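Local structure of molybdopterin adenylyltransferase (Helicobacter pylori, 4XCW) at residues V21-S26 and Y46-D51. The protein probably transfers an adenylyl group from ATP to molybdopterin, a step in the biosynthesis of the molybdenum cofactor. Numbering follows the deposited sequence.
Sequences VYEDLS and YEIVAD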
# COMPACT_ATOMS: atom_id res chain seq x y z
N VAL B 21 8.32 -1.04 -34.80
CA VAL B 21 9.73 -1.24 -34.49
C VAL B 21 9.95 -0.66 -33.10
O VAL B 21 8.99 -0.23 -32.45
CB VAL B 21 10.67 -0.58 -35.52
CG1 VAL B 21 10.36 -1.10 -36.92
CG2 VAL B 21 10.56 0.93 -35.47
N TYR B 22 11.20 -0.64 -32.63
CA TYR B 22 11.53 -0.19 -31.28
C TYR B 22 10.84 -1.05 -30.21
O TYR B 22 10.70 -0.62 -29.06
CB TYR B 22 11.14 1.28 -31.05
CG TYR B 22 11.53 2.23 -32.15
CD1 TYR B 22 12.78 2.17 -32.75
CD2 TYR B 22 10.64 3.21 -32.59
CE1 TYR B 22 13.13 3.05 -33.76
CE2 TYR B 22 10.98 4.09 -33.59
CZ TYR B 22 12.23 4.01 -34.18
OH TYR B 22 12.57 4.89 -35.18
N GLU B 23 10.42 -2.25 -30.58
CA GLU B 23 9.73 -3.14 -29.64
C GLU B 23 10.71 -3.70 -28.60
O GLU B 23 10.30 -4.32 -27.61
CB GLU B 23 9.05 -4.28 -30.40
CG GLU B 23 8.08 -5.12 -29.57
CD GLU B 23 6.66 -4.56 -29.58
OE1 GLU B 23 6.19 -4.15 -30.66
OE2 GLU B 23 6.02 -4.54 -28.51
N ASP B 24 12.00 -3.46 -28.82
CA ASP B 24 13.04 -4.00 -27.95
C ASP B 24 13.68 -2.96 -27.04
O ASP B 24 14.52 -3.31 -26.21
CB ASP B 24 14.12 -4.67 -28.80
CG ASP B 24 13.77 -6.08 -29.21
OD1 ASP B 24 12.57 -6.45 -29.13
OD2 ASP B 24 14.69 -6.83 -29.60
N LEU B 25 13.30 -1.70 -27.18
CA LEU B 25 13.96 -0.61 -26.46
C LEU B 25 13.95 -0.77 -24.94
O LEU B 25 14.98 -0.58 -24.29
CB LEU B 25 13.32 0.74 -26.82
CG LEU B 25 13.74 1.39 -28.14
CD1 LEU B 25 13.30 2.85 -28.17
CD2 LEU B 25 15.24 1.26 -28.36
N SER B 26 12.80 -1.12 -24.39
CA SER B 26 12.66 -1.27 -22.95
C SER B 26 13.50 -2.43 -22.44
O SER B 26 14.20 -2.31 -21.44
CB SER B 26 11.19 -1.46 -22.57
OG SER B 26 10.44 -0.31 -22.93
N TYR B 46 14.84 -13.52 -22.11
CA TYR B 46 13.93 -12.48 -22.59
C TYR B 46 12.78 -13.07 -23.39
O TYR B 46 12.98 -13.95 -24.22
CB TYR B 46 14.70 -11.48 -23.45
CG TYR B 46 13.84 -10.45 -24.15
CD1 TYR B 46 13.24 -9.41 -23.45
CD2 TYR B 46 13.63 -10.51 -25.53
CE1 TYR B 46 12.46 -8.47 -24.08
CE2 TYR B 46 12.85 -9.57 -26.18
CZ TYR B 46 12.26 -8.55 -25.45
OH TYR B 46 11.49 -7.61 -26.08
N GLU B 47 11.57 -12.58 -23.12
CA GLU B 47 10.39 -13.02 -23.84
C GLU B 47 9.42 -11.87 -24.03
O GLU B 47 9.22 -11.07 -23.12
CB GLU B 47 9.68 -14.16 -23.10
CG GLU B 47 10.35 -15.51 -23.23
CD GLU B 47 9.48 -16.64 -22.73
OE1 GLU B 47 9.91 -17.81 -22.82
OE2 GLU B 47 8.36 -16.36 -22.24
N ILE B 48 8.82 -11.80 -25.21
CA ILE B 48 7.73 -10.87 -25.48
C ILE B 48 6.43 -11.65 -25.38
O ILE B 48 6.25 -12.65 -26.06
CB ILE B 48 7.84 -10.22 -26.87
CG1 ILE B 48 9.24 -9.63 -27.07
CG2 ILE B 48 6.77 -9.15 -27.05
CD1 ILE B 48 9.41 -8.90 -28.39
N VAL B 49 5.53 -11.18 -24.53
CA VAL B 49 4.27 -11.88 -24.29
C VAL B 49 3.08 -10.94 -24.46
O VAL B 49 3.12 -9.78 -24.03
CB VAL B 49 4.27 -12.52 -22.88
CG1 VAL B 49 2.91 -13.11 -22.54
CG2 VAL B 49 5.33 -13.59 -22.81
N ALA B 50 2.02 -11.43 -25.10
CA ALA B 50 0.81 -10.64 -25.29
C ALA B 50 0.16 -10.26 -23.96
O ALA B 50 0.41 -10.90 -22.93
CB ALA B 50 -0.18 -11.41 -26.16
N ASP B 51 -0.66 -9.22 -23.98
CA ASP B 51 -1.35 -8.76 -22.77
C ASP B 51 -2.48 -9.71 -22.37
O ASP B 51 -3.62 -9.27 -22.20
CB ASP B 51 -1.91 -7.35 -22.96
CG ASP B 51 -0.86 -6.28 -22.82
OD1 ASP B 51 -0.07 -6.34 -21.85
OD2 ASP B 51 -0.82 -5.37 -23.68
O HOH W 1 11.28 -4.92 -24.96
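Glu23 and Ile48 make the closest backbone approach, their CA atoms 9.0 Å apart, so the turn before helix 25-37 and the end of strand 42-49 meet through side chains and one water. The type I turn from Tyr22 to Leu25 carries Glu23 and Asp24 at its two central positions. Tyr46 and Ile48, two residues apart on the strand, both point their CB atoms at this turn. With CG anti to the backbone N (chi1 173°), the Tyr46 ring reaches across and brings OH within 2.9 Å of a water, which donates to Glu23 O, also over 2.9 Å. Asp24 OD1 lies 3.4 Å from Tyr46 OH, its carboxylate plane turned 79° from the ring. The extended Ile48 chain ends in CD1, 4.2 Å from Glu23 CG and 4.1 Å from Asp24 OD1. Glu23, poorly ordered, sends OE2 to Ser14 OG, while the side chains of Glu23 and Ile48 both touch Arg16. The contact joins the start of helix 25-37 to the C-terminal part of strand 42-49 within the beta-alpha-beta unit that begins with strand 6-13. Only 136 Å² is buried, and the clear polar link is water-mediated, consistent with a lightly packed surface contact bridged by one water.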